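Local coordinates for 4'-phospho-dehydrooxetanocin synthase (Bacillus megaterium, PDB 5UL3), which catalyses the oxidative ring contraction of dAMP to an oxetane aldehyde in oxetanocin A biosynthesis, using cobalamin, a [4Fe-4S] cluster and S-adenosylmethionine, at residues P178-L183 with S210-V215; V185-K190 with G216-S221; I236-G241 with G263-D268; G241-R246 with V277-N282. All coordinates share one frame; numbering follows the deposited sequence. Where two conformers were deposited one is given.

Interaction 1: P178-L183 with S210-V215; sequences PDIIGL and SSIITV
In the Rossmann domain that houses cobalamin, strands I180-L183 and I212-V215 run parallel as the two strands of a beta-alpha-beta unit crossed over by helix 190-205. Their staggered ladder alternates direction: I212 N gives to D179 O, I181 N to I212 O (2.8 Å), T214 N to I181 O (2.9 Å) and L183 N to T214 O. On the face under helix 242-252, I180 and I212 lie side by side and point the same way, with I180 CG1 4.1 Å from I212 CB. The other face belongs to I181, I213, L183 and V215. A bend at chi2 (-61°) swings I213 CD1 back to 3.8 Å from I181 CB, and L183 CB sits 3.9 Å from V215 CG1; L197 of the crossover helix covers I213 and L183. Beside T214, G182 has no side chain, which suits a position touched by cobalamin, and T214 CG2 lies 3.9 Å from G182 CA while T214 OG1 is bonded to L235 O. Ahead of the ladder, S211 OG, set beside its own backbone N (chi1 -49°), donates to P178 O at 2.7 Å from 44° out of the carbonyl plane. Hydrocarbon covers most of both faces, cobalamin taking the G182-T214 end of one; backbone bonds join the strands, with strand 119-124 bonding I180 and G182 beyond; and the serine hydroxyl adds the P178 carbonyl, which a water also links to S210 N.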
loop_
_atom_site.group_PDB
_atom_site.type_symbol
_atom_site.label_atom_id
_atom_site.label_comp_id
_atom_site.label_asym_id
_atom_site.label_seq_id
_atom_site.Cartn_x
_atom_site.Cartn_y
_atom_site.Cartn_z
ATOM N N PRO A 178 -22.904 -10.643 -14.512
ATOM C CA PRO A 178 -22.501 -9.237 -14.658
ATOM C C PRO A 178 -22.418 -8.826 -16.120
ATOM O O PRO A 178 -22.196 -9.638 -17.017
ATOM C CB PRO A 178 -21.114 -9.204 -14.001
ATOM C CG PRO A 178 -20.587 -10.599 -14.187
ATOM C CD PRO A 178 -21.795 -11.504 -14.069
ATOM N N ASP A 179 -22.576 -7.519 -16.348
ATOM C CA ASP A 179 -22.343 -6.956 -17.672
ATOM C C ASP A 179 -20.894 -6.576 -17.908
ATOM O O ASP A 179 -20.448 -6.551 -19.058
ATOM C CB ASP A 179 -23.225 -5.726 -17.866
ATOM C CG ASP A 179 -24.676 -6.041 -17.638
ATOM O OD1 ASP A 179 -25.148 -7.021 -18.247
ATOM O OD2 ASP A 179 -25.315 -5.385 -16.800
ATOM N N ILE A 180 -20.159 -6.265 -16.845
ATOM C CA ILE A 180 -18.736 -5.946 -16.919
ATOM C C ILE A 180 -18.049 -6.729 -15.817
ATOM O O ILE A 180 -18.523 -6.725 -14.675
ATOM C CB ILE A 180 -18.465 -4.439 -16.738
ATOM C CG1 ILE A 180 -19.146 -3.626 -17.851
ATOM C CG2 ILE A 180 -16.936 -4.164 -16.793
ATOM C CD1 ILE A 180 -19.235 -2.131 -17.538
ATOM N N ILE A 181 -16.944 -7.398 -16.145
ATOM C CA ILE A 181 -16.144 -8.095 -15.151
ATOM C C ILE A 181 -14.777 -7.434 -15.134
ATOM O O ILE A 181 -14.173 -7.239 -16.193
ATOM C CB ILE A 181 -16.012 -9.599 -15.455
ATOM C CG1 ILE A 181 -17.397 -10.267 -15.432
ATOM C CG2 ILE A 181 -15.083 -10.266 -14.441
ATOM C CD1 ILE A 181 -17.385 -11.680 -15.990
ATOM N N GLY A 182 -14.300 -7.086 -13.951
ATOM C CA GLY A 182 -12.978 -6.493 -13.815
ATOM C C GLY A 182 -12.129 -7.250 -12.822
ATOM O O GLY A 182 -12.588 -7.590 -11.731
ATOM N N LEU A 183 -10.871 -7.489 -13.199
ATOM C CA LEU A 183 -9.884 -8.077 -12.303
ATOM C C LEU A 183 -8.809 -7.048 -11.976
ATOM O O LEU A 183 -8.272 -6.399 -12.879
ATOM C CB LEU A 183 -9.216 -9.311 -12.920
ATOM C CG LEU A 183 -10.076 -10.366 -13.613
ATOM C CD1 LEU A 183 -9.165 -11.537 -14.048
ATOM C CD2 LEU A 183 -11.206 -10.840 -12.677
ATOM N N SER A 210 -21.999 -13.222 -20.476
ATOM C CA SER A 210 -21.784 -12.256 -21.552
ATOM C C SER A 210 -21.402 -10.932 -20.905
ATOM O O SER A 210 -22.241 -10.278 -20.281
ATOM C CB SER A 210 -23.021 -12.116 -22.442
ATOM O OG SER A 210 -23.298 -13.349 -23.097
ATOM N N SER A 211 -20.135 -10.554 -21.041
ATOM C CA SER A 211 -19.599 -9.420 -20.304
ATOM C C SER A 211 -18.464 -8.770 -21.079
ATOM O O SER A 211 -17.684 -9.439 -21.770
ATOM C CB SER A 211 -19.081 -9.842 -18.919
ATOM O OG SER A 211 -20.019 -10.626 -18.201
ATOM N N ILE A 212 -18.386 -7.447 -20.942
ATOM C CA ILE A 212 -17.139 -6.735 -21.186
ATOM C C ILE A 212 -16.143 -7.137 -20.111
ATOM O O ILE A 212 -16.459 -7.094 -18.914
ATOM C CB ILE A 212 -17.384 -5.218 -21.151
ATOM C CG1 ILE A 212 -18.387 -4.802 -22.225
ATOM C CG2 ILE A 212 -16.040 -4.453 -21.287
ATOM C CD1 ILE A 212 -18.822 -3.343 -22.079
ATOM N N ILE A 213 -14.941 -7.540 -20.524
ATOM C CA ILE A 213 -13.895 -7.975 -19.601
ATOM C C ILE A 213 -12.811 -6.908 -19.574
ATOM O O ILE A 213 -12.332 -6.476 -20.631
ATOM C CB ILE A 213 -13.298 -9.329 -20.018
ATOM C CG1 ILE A 213 -14.411 -10.346 -20.281
ATOM C CG2 ILE A 213 -12.366 -9.850 -18.937
ATOM C CD1 ILE A 213 -15.270 -10.627 -19.068
ATOM N N THR A 214 -12.409 -6.494 -18.375
ATOM C CA THR A 214 -11.320 -5.536 -18.242
ATOM C C THR A 214 -10.405 -5.965 -17.098
ATOM O O THR A 214 -10.831 -6.649 -16.165
ATOM C CB THR A 214 -11.864 -4.095 -18.046
ATOM O OG1 THR A 214 -10.774 -3.169 -17.913
ATOM C CG2 THR A 214 -12.767 -3.974 -16.825
ATOM N N VAL A 215 -9.125 -5.596 -17.187
ATOM C CA VAL A 215 -8.202 -5.805 -16.077
ATOM C C VAL A 215 -7.549 -4.462 -15.792
ATOM O O VAL A 215 -7.402 -3.626 -16.688
ATOM C CB VAL A 215 -7.119 -6.877 -16.341
ATOM C CG1 VAL A 215 -7.737 -8.310 -16.387
ATOM C CG2 VAL A 215 -6.342 -6.558 -17.613
HETATM O O HOH W 1 -23.084 -12.463 -17.855
#

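Interaction 2: V185-K190 with G216-S221; sequences VNFGQK and GNVIPS. With EDO (1,2-ethanediol), chain B.
V185 and I219 carry the tight half of a contact between the loop after strand 180-184 and the start of helix 218-222, at the cobalamin end of the Rossmann sheet. V185 N gives a nearly straight bond to G216 O (3.0 Å), prolonging the strand pairing by one step. Beyond it the V185 side chain fits against the helix: CB lies 3.7 Å from P220 CD, and CG1, anti to the backbone N (chi1 -180°), meets I219 CG2 at 3.9 Å, the two side chains crossing at about a right angle. I219 CG1 presses on the backbone at N186 C, and its CD1 reaches F187 CD1 (3.8 Å). F187 CE2 leans on V218 CG1, and the same phenyl side chain touches cobalamin. Compact branched residues suit the wedge between loop and helix, and G188, with its positive phi of 81°, suits the type II turn N186-Q189. Q189 OE1 takes N186 N from above its carbonyl plane, steadying that turn.

The polar side is looser. The amides of N186 and N217 cross obliquely, their planes 50° apart, and the two ND2 donors, 3.4 Å apart, form no bond; N217 ND2 binds S184 OG instead. OG of the partly exposed S221 is hydrogen-bonded to D238 O and also takes a bond from O1 (2.8 Å) of a 1,2-ethanediol that probably came from the crystallisation liquor. Apolar wedging therefore fixes how loop and helix sit, while each asparagine OD1 accepts the N-H of the residue after it, a local bond that occupies the polar group close to the cofactor.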
loop_
_atom_site.group_PDB
_atom_site.type_symbol
_atom_site.label_atom_id
_atom_site.label_comp_id
_atom_site.label_asym_id
_atom_site.label_seq_id
_atom_site.Cartn_x
_atom_site.Cartn_y
_atom_site.Cartn_z
ATOM N N VAL A 185 -5.094 -6.829 -10.993
ATOM C CA VAL A 185 -3.982 -7.752 -11.215
ATOM C C VAL A 185 -2.713 -7.074 -10.705
ATOM O O VAL A 185 -2.249 -6.090 -11.293
ATOM C CB VAL A 185 -3.831 -8.136 -12.695
ATOM C CG1 VAL A 185 -2.661 -9.107 -12.871
ATOM C CG2 VAL A 185 -5.124 -8.744 -13.230
ATOM N N ASN A 186 -2.159 -7.596 -9.622
ATOM C CA ASN A 186 -1.024 -7.015 -8.929
ATOM C C ASN A 186 0.212 -7.884 -9.126
ATOM O O ASN A 186 0.145 -8.954 -9.737
ATOM C CB ASN A 186 -1.351 -6.852 -7.447
ATOM C CG ASN A 186 -0.829 -5.561 -6.897
ATOM O OD1 ASN A 186 0.237 -5.097 -7.302
ATOM N ND2 ASN A 186 -1.588 -4.943 -6.006
ATOM N N PHE A 187 1.350 -7.393 -8.610
ATOM C CA PHE A 187 2.608 -8.138 -8.644
ATOM C C PHE A 187 2.409 -9.591 -8.241
ATOM O O PHE A 187 1.785 -9.887 -7.217
ATOM C CB PHE A 187 3.632 -7.498 -7.700
ATOM C CG PHE A 187 4.098 -6.140 -8.136
ATOM C CD1 PHE A 187 5.052 -6.013 -9.138
ATOM C CD2 PHE A 187 3.596 -4.992 -7.545
ATOM C CE1 PHE A 187 5.489 -4.766 -9.550
ATOM C CE2 PHE A 187 4.043 -3.729 -7.954
ATOM C CZ PHE A 187 4.989 -3.627 -8.953
ATOM N N GLY A 188 2.970 -10.494 -9.042
ATOM C CA GLY A 188 2.952 -11.912 -8.737
ATOM C C GLY A 188 1.668 -12.627 -9.084
ATOM O O GLY A 188 1.545 -13.823 -8.786
ATOM N N GLN A 189 0.705 -11.941 -9.697
ATOM C CA GLN A 189 -0.615 -12.509 -9.930
ATOM C C GLN A 189 -0.875 -12.848 -11.394
ATOM O O GLN A 189 -2.028 -13.106 -11.751
ATOM C CB GLN A 189 -1.692 -11.545 -9.419
ATOM C CG GLN A 189 -1.673 -11.367 -7.908
ATOM C CD GLN A 189 -2.597 -10.266 -7.423
ATOM O OE1 GLN A 189 -3.246 -9.580 -8.216
ATOM N NE2 GLN A 189 -2.668 -10.101 -6.109
ATOM N N LYS A 190 0.152 -12.835 -12.253
ATOM C CA LYS A 190 -0.061 -13.158 -13.663
ATOM C C LYS A 190 -0.711 -14.527 -13.837
ATOM O O LYS A 190 -1.702 -14.668 -14.563
ATOM C CB LYS A 190 1.253 -13.134 -14.439
ATOM C CG LYS A 190 1.082 -13.753 -15.833
ATOM C CD LYS A 190 2.386 -14.180 -16.473
ATOM C CE LYS A 190 2.134 -14.900 -17.796
ATOM N NZ LYS A 190 3.376 -15.532 -18.332
ATOM N N GLY A 216 -7.168 -4.257 -14.535
ATOM C CA GLY A 216 -6.516 -3.014 -14.148
ATOM C C GLY A 216 -5.424 -3.265 -13.134
ATOM O O GLY A 216 -5.090 -4.423 -12.846
ATOM N N ASN A 217 -4.915 -2.176 -12.552
ATOM C CA ASN A 217 -3.740 -2.155 -11.685
ATOM C C ASN A 217 -2.456 -2.316 -12.503
ATOM O O ASN A 217 -2.481 -2.405 -13.738
ATOM C CB ASN A 217 -3.816 -3.203 -10.570
ATOM C CG ASN A 217 -3.226 -2.703 -9.249
ATOM O OD1 ASN A 217 -2.361 -1.816 -9.234
ATOM N ND2 ASN A 217 -3.698 -3.268 -8.139
ATOM N N VAL A 218 -1.321 -2.324 -11.808
ATOM C CA VAL A 218 -0.055 -1.950 -12.443
ATOM C C VAL A 218 0.488 -3.031 -13.389
ATOM O O VAL A 218 1.166 -2.707 -14.372
ATOM C CB VAL A 218 0.974 -1.595 -11.354
ATOM C CG1 VAL A 218 1.305 -2.814 -10.517
ATOM C CG2 VAL A 218 2.221 -0.961 -11.988
ATOM N N ILE A 219 0.188 -4.304 -13.146
ATOM C CA ILE A 219 0.817 -5.380 -13.921
ATOM C C ILE A 219 0.338 -5.366 -15.376
ATOM O O ILE A 219 1.189 -5.328 -16.279
ATOM C CB ILE A 219 0.612 -6.744 -13.233
ATOM C CG1 ILE A 219 1.540 -6.871 -12.020
ATOM C CG2 ILE A 219 0.855 -7.899 -14.188
ATOM C CD1 ILE A 219 2.987 -6.547 -12.334
ATOM N N PRO A 220 -0.973 -5.360 -15.683
ATOM C CA PRO A 220 -1.367 -5.236 -17.103
ATOM C C PRO A 220 -1.107 -3.862 -17.690
ATOM O O PRO A 220 -0.875 -3.748 -18.904
ATOM C CB PRO A 220 -2.872 -5.561 -17.091
ATOM C CG PRO A 220 -3.308 -5.275 -15.707
ATOM C CD PRO A 220 -2.141 -5.613 -14.817
ATOM N N SER A 221 -1.162 -2.803 -16.876
ATOM C CA SER A 221 -0.825 -1.468 -17.367
ATOM C C SER A 221 0.594 -1.425 -17.917
ATOM O O SER A 221 0.854 -0.812 -18.961
ATOM C CB SER A 221 -0.972 -0.446 -16.241
ATOM O OG SER A 221 -0.685 0.869 -16.707
HETATM C C1 EDO B . 0.413 3.674 -17.929
HETATM O O1 EDO B . 1.354 2.684 -17.462
HETATM C C2 EDO B . 0.170 3.507 -19.430
HETATM O O2 EDO B . -0.215 2.166 -19.757
#

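Interaction 3: I236-G241 with G263-D268; sequences ICDKEG and GISYVD
I236 and S265 form an antiparallel hydrogen-bonded pair where the Rossmann sheet, otherwise parallel up to strand 235-237, is extended by strand 264-267. I236 N gives to S265 O (3.0 Å) and S265 N to I236 O (2.8 Å), both in the plane of the accepting carbonyl. The next pair, C237 with I264, is non-hydrogen-bonded, and D238 N then reaches G263 O. From here the D238 side chain can be followed outward. CB passes 3.8 Å from G263 O; CG, beside the backbone N (chi1 -71°), faces the serine; OD1 accepts from S265 OG at 2.8 Å on its syn side, 18° out of the carboxylate plane; OD2 lies 3.6 Å from S265 N and takes a weak bond from H275 ND1. S265 has a second conformer, so the hydroxyl bond may hold only part of the time. A short acid suits a strand end, where it can turn back onto its neighbour, and G263 suits a positive phi. C237 lines the cobalamin pocket, and past D238 so do K239, E240 and G241. One water fastens this loop, accepting from K239 N and donating to E240 O and to G263 O (2.9 Å).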
loop_
_atom_site.group_PDB
_atom_site.type_symbol
_atom_site.label_atom_id
_atom_site.label_comp_id
_atom_site.label_asym_id
_atom_site.label_seq_id
_atom_site.Cartn_x
_atom_site.Cartn_y
_atom_site.Cartn_z
ATOM N N ILE A 236 -7.659 -3.059 -21.183
ATOM C CA ILE A 236 -6.767 -2.846 -20.045
ATOM C C ILE A 236 -6.930 -1.413 -19.556
ATOM O O ILE A 236 -6.820 -0.467 -20.341
ATOM C CB ILE A 236 -5.302 -3.154 -20.412
ATOM C CG1 ILE A 236 -5.124 -4.669 -20.567
ATOM C CG2 ILE A 236 -4.345 -2.624 -19.337
ATOM C CD1 ILE A 236 -3.754 -5.073 -21.055
ATOM N N CYS A 237 -7.200 -1.255 -18.259
ATOM C CA CYS A 237 -7.263 0.063 -17.643
ATOM C C CYS A 237 -5.843 0.485 -17.281
ATOM O O CYS A 237 -5.199 -0.152 -16.437
ATOM C CB CYS A 237 -8.148 0.043 -16.393
ATOM S SG CYS A 237 -8.183 1.633 -15.508
ATOM N N ASP A 238 -5.364 1.552 -17.930
ATOM C CA ASP A 238 -3.959 1.947 -17.833
ATOM C C ASP A 238 -3.632 2.654 -16.526
ATOM O O ASP A 238 -2.517 2.511 -16.014
ATOM C CB ASP A 238 -3.591 2.865 -19.003
ATOM C CG ASP A 238 -3.532 2.126 -20.334
ATOM O OD1 ASP A 238 -3.288 0.903 -20.323
ATOM O OD2 ASP A 238 -3.711 2.780 -21.385
ATOM N N LYS A 239 -4.568 3.430 -15.983
ATOM C CA LYS A 239 -4.283 4.224 -14.792
ATOM C C LYS A 239 -5.432 4.105 -13.789
ATOM O O LYS A 239 -5.728 3.004 -13.313
ATOM C CB LYS A 239 -4.027 5.686 -15.186
ATOM C CG LYS A 239 -2.716 5.824 -16.002
ATOM C CD LYS A 239 -2.747 7.004 -16.938
ATOM C CE LYS A 239 -1.480 6.988 -17.821
ATOM N NZ LYS A 239 -1.407 8.198 -18.679
ATOM N N GLU A 240 -6.057 5.214 -13.424
ATOM C CA GLU A 240 -7.192 5.119 -12.500
ATOM C C GLU A 240 -8.379 4.437 -13.185
ATOM O O GLU A 240 -8.593 4.575 -14.394
ATOM C CB GLU A 240 -7.617 6.515 -12.023
ATOM C CG GLU A 240 -6.615 7.178 -11.062
ATOM C CD GLU A 240 -6.871 8.660 -10.904
ATOM O OE1 GLU A 240 -6.946 9.354 -11.939
ATOM O OE2 GLU A 240 -7.008 9.123 -9.749
ATOM N N GLY A 241 -9.183 3.735 -12.390
ATOM C CA GLY A 241 -10.285 2.965 -12.941
ATOM C C GLY A 241 -11.653 3.623 -12.957
ATOM O O GLY A 241 -12.540 3.158 -13.681
ATOM N N GLY A 263 -8.990 6.188 -20.680
ATOM C CA GLY A 263 -7.891 5.509 -20.001
ATOM C C GLY A 263 -7.771 4.013 -20.198
ATOM O O GLY A 263 -7.399 3.295 -19.254
ATOM N N ILE A 264 -8.037 3.520 -21.407
ATOM C CA ILE A 264 -7.855 2.101 -21.689
ATOM C C ILE A 264 -6.869 1.908 -22.835
ATOM O O ILE A 264 -6.672 2.787 -23.685
ATOM C CB ILE A 264 -9.172 1.375 -22.046
ATOM C CG1 ILE A 264 -9.797 2.027 -23.275
ATOM C CG2 ILE A 264 -10.131 1.334 -20.855
ATOM C CD1 ILE A 264 -10.903 1.175 -23.913
ATOM N N SER A 265 -6.239 0.738 -22.844
ATOM C CA SER A 265 -5.494 0.250 -23.994
ATOM C C SER A 265 -6.181 -1.000 -24.526
ATOM O O SER A 265 -6.698 -1.813 -23.752
ATOM C CB SER A 265 -4.035 -0.047 -23.638
ATOM O OG SER A 265 -3.936 -0.809 -22.452
ATOM N N TYR A 266 -6.200 -1.145 -25.848
ATOM C CA TYR A 266 -6.933 -2.238 -26.474
ATOM C C TYR A 266 -6.373 -2.482 -27.869
ATOM O O TYR A 266 -5.626 -1.664 -28.416
ATOM C CB TYR A 266 -8.431 -1.924 -26.520
ATOM C CG TYR A 266 -8.758 -0.720 -27.374
ATOM C CD1 TYR A 266 -8.627 0.580 -26.880
ATOM C CD2 TYR A 266 -9.188 -0.882 -28.683
ATOM C CE1 TYR A 266 -8.912 1.685 -27.685
ATOM C CE2 TYR A 266 -9.486 0.210 -29.485
ATOM C CZ TYR A 266 -9.344 1.485 -28.987
ATOM O OH TYR A 266 -9.649 2.550 -29.803
ATOM N N VAL A 267 -6.742 -3.631 -28.432
ATOM C CA VAL A 267 -6.402 -3.967 -29.811
ATOM C C VAL A 267 -7.570 -3.540 -30.688
ATOM O O VAL A 267 -8.704 -3.985 -30.479
ATOM C CB VAL A 267 -6.112 -5.468 -29.972
ATOM C CG1 VAL A 267 -5.572 -5.758 -31.374
ATOM C CG2 VAL A 267 -5.144 -5.959 -28.905
ATOM N N ASP A 268 -7.303 -2.680 -31.666
ATOM C CA ASP A 268 -8.365 -2.171 -32.522
ATOM C C ASP A 268 -8.654 -3.178 -33.639
ATOM O O ASP A 268 -8.219 -4.332 -33.602
ATOM C CB ASP A 268 -8.011 -0.777 -33.047
ATOM C CG ASP A 268 -6.865 -0.777 -34.060
ATOM O OD1 ASP A 268 -6.280 -1.842 -34.349
ATOM O OD2 ASP A 268 -6.548 0.319 -34.575
HETATM O O HOH W 2 -7.077 4.719 -16.750
#

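Interaction 4: G241-R246 with V277-N282; sequences GEYTLR and VAETVN
With chi1 at -65°, the ring of Y243 leaves helix 242-252 from beside its own backbone N and points at the loop V277-N282, where CG1 of V281, anti to the backbone N (chi1 170°), leaves CG2 over the ring. V281 CG2 comes down over the middle of the ring, 3.9 Å from the centroid and 6° off the normal, a CH-pi contact. The opposite face carries R246 NH1, 3.6 Å above the plane and offset toward the rim. At the far end, N282 N gives Y243 OH a nearly straight bond of 3.0 Å, and the hydroxyl is also bonded to E286 OE1. Tyrosine suits this place because it offers faces to pack on and a hydroxyl carried far enough out to reach the loop backbone at N282. Charge is handled at a distance: R246 NH2 and E279 OE1, 4.6 Å apart, share a water that accepts from the arginine and donates to the glutamate. V281 CG2 also lies 3.9 Å from E242 OE1, whose bond goes to cobalamin O8R while OE2 pairs with R311. The loop thus lays a valine methyl beside the cofactor-binding glutamate, and the tyrosine ties that loop to the glutamate's own helix.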
loop_
_atom_site.group_PDB
_atom_site.type_symbol
_atom_site.label_atom_id
_atom_site.label_comp_id
_atom_site.label_asym_id
_atom_site.label_seq_id
_atom_site.Cartn_x
_atom_site.Cartn_y
_atom_site.Cartn_z
ATOM N N GLY A 241 -9.183 3.735 -12.390
ATOM C CA GLY A 241 -10.285 2.965 -12.941
ATOM C C GLY A 241 -11.653 3.623 -12.957
ATOM O O GLY A 241 -12.540 3.158 -13.681
ATOM N N GLU A 242 -11.838 4.704 -12.191
ATOM C CA GLU A 242 -13.177 5.259 -11.977
ATOM C C GLU A 242 -13.826 5.701 -13.284
ATOM O O GLU A 242 -14.936 5.282 -13.625
ATOM C CB GLU A 242 -13.105 6.436 -11.000
ATOM C CG GLU A 242 -12.850 6.054 -9.543
ATOM C CD GLU A 242 -11.366 5.885 -9.166
ATOM O OE1 GLU A 242 -10.488 5.773 -10.051
ATOM O OE2 GLU A 242 -11.091 5.829 -7.943
ATOM N N TYR A 243 -13.166 6.597 -14.011
ATOM C CA TYR A 243 -13.756 7.094 -15.251
ATOM C C TYR A 243 -13.744 6.045 -16.347
ATOM O O TYR A 243 -14.615 6.060 -17.220
ATOM C CB TYR A 243 -13.015 8.338 -15.737
ATOM C CG TYR A 243 -13.127 9.533 -14.831
ATOM C CD1 TYR A 243 -14.051 9.574 -13.804
ATOM C CD2 TYR A 243 -12.294 10.635 -15.017
ATOM C CE1 TYR A 243 -14.143 10.669 -12.972
ATOM C CE2 TYR A 243 -12.378 11.730 -14.193
ATOM C CZ TYR A 243 -13.299 11.748 -13.176
ATOM O OH TYR A 243 -13.385 12.854 -12.365
ATOM N N THR A 244 -12.770 5.132 -16.311
ATOM C CA THR A 244 -12.771 3.995 -17.219
ATOM C C THR A 244 -14.059 3.189 -17.068
ATOM O O THR A 244 -14.737 2.886 -18.058
ATOM C CB THR A 244 -11.542 3.124 -16.946
ATOM O OG1 THR A 244 -10.358 3.803 -17.385
ATOM C CG2 THR A 244 -11.646 1.770 -17.662
ATOM N N LEU A 245 -14.424 2.856 -15.831
ATOM C CA LEU A 245 -15.634 2.058 -15.624
ATOM C C LEU A 245 -16.878 2.861 -15.975
ATOM O O LEU A 245 -17.797 2.339 -16.611
ATOM C CB LEU A 245 -15.694 1.529 -14.186
ATOM C CG LEU A 245 -14.664 0.439 -13.855
ATOM C CD1 LEU A 245 -14.671 0.141 -12.360
ATOM C CD2 LEU A 245 -14.987 -0.825 -14.630
ATOM N N ARG A 246 -16.910 4.145 -15.600
ATOM C CA ARG A 246 -17.986 5.024 -16.052
ATOM C C ARG A 246 -18.182 4.933 -17.563
ATOM O O ARG A 246 -19.318 4.851 -18.058
ATOM C CB ARG A 246 -17.670 6.475 -15.655
ATOM C CG ARG A 246 -18.663 7.492 -16.188
ATOM C CD ARG A 246 -18.030 8.898 -16.203
ATOM N NE ARG A 246 -16.937 9.002 -17.162
ATOM C CZ ARG A 246 -16.072 10.010 -17.212
ATOM N NH1 ARG A 246 -16.168 11.015 -16.354
ATOM N NH2 ARG A 246 -15.115 10.015 -18.125
ATOM N N VAL A 277 -6.608 8.478 -24.004
ATOM C CA VAL A 277 -6.218 9.402 -22.947
ATOM C C VAL A 277 -7.014 9.140 -21.667
ATOM O O VAL A 277 -8.229 8.883 -21.700
ATOM C CB VAL A 277 -6.431 10.847 -23.422
ATOM C CG1 VAL A 277 -6.132 11.827 -22.290
ATOM C CG2 VAL A 277 -5.567 11.122 -24.646
ATOM N N ALA A 278 -6.325 9.219 -20.530
ATOM C CA ALA A 278 -6.939 9.100 -19.209
ATOM C C ALA A 278 -7.001 10.474 -18.562
ATOM O O ALA A 278 -5.959 11.092 -18.307
ATOM C CB ALA A 278 -6.146 8.138 -18.327
ATOM N N GLU A 279 -8.207 10.959 -18.315
ATOM C CA GLU A 279 -8.381 12.206 -17.583
ATOM C C GLU A 279 -8.220 11.907 -16.095
ATOM O O GLU A 279 -8.925 11.049 -15.549
ATOM C CB GLU A 279 -9.750 12.805 -17.888
ATOM C CG GLU A 279 -10.149 13.986 -17.017
ATOM C CD GLU A 279 -11.650 14.267 -17.062
ATOM O OE1 GLU A 279 -12.361 13.673 -17.903
ATOM O OE2 GLU A 279 -12.121 15.071 -16.236
ATOM N N THR A 280 -7.282 12.588 -15.441
ATOM C CA THR A 280 -7.051 12.311 -14.027
ATOM C C THR A 280 -8.318 12.551 -13.206
ATOM O O THR A 280 -9.040 13.539 -13.397
ATOM C CB THR A 280 -5.897 13.161 -13.512
ATOM O OG1 THR A 280 -4.713 12.784 -14.227
ATOM C CG2 THR A 280 -5.681 12.900 -12.015
ATOM N N VAL A 281 -8.606 11.615 -12.299
ATOM C CA VAL A 281 -9.870 11.653 -11.566
ATOM C C VAL A 281 -9.912 12.848 -10.618
ATOM O O VAL A 281 -8.915 13.207 -9.981
ATOM C CB VAL A 281 -10.070 10.324 -10.813
ATOM C CG1 VAL A 281 -11.262 10.418 -9.836
ATOM C CG2 VAL A 281 -10.308 9.195 -11.819
ATOM N N ASN A 282 -11.082 13.479 -10.520
ATOM C CA ASN A 282 -11.295 14.548 -9.548
ATOM C C ASN A 282 -11.475 13.897 -8.172
ATOM O O ASN A 282 -12.581 13.777 -7.635
ATOM C CB ASN A 282 -12.493 15.395 -9.964
ATOM C CG ASN A 282 -12.772 16.513 -8.999
ATOM O OD1 ASN A 282 -11.940 16.834 -8.148
ATOM N ND2 ASN A 282 -13.948 17.128 -9.128
HETATM O O HOH W 3 -12.781 11.444 -19.322
#

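Overall arrangement
Interactions 1 and 3 lie in one sheet, and interaction 2 caps its cofactor end: L183 O joins G216 N, and V215 O joins C237 N, so the parallel core of interaction 1 passes directly into the loop-helix wedge of interaction 2 and the antiparallel extension in interaction 3. Interaction 4 shares G241 with interaction 3 and is tied to it by E240 OE1 with V281 N and G263 N with V277 O. Interactions 1 to 3 are largely buried; interaction 4 is only partly so, and a water mediates its charges. Chemistry follows place: backbone ladder and hydrocarbon within the sheet, branched packing at its cofactor end, a carboxylate-hydroxyl pair at a strand end, and a buried ring contact with a water-linked charged rim.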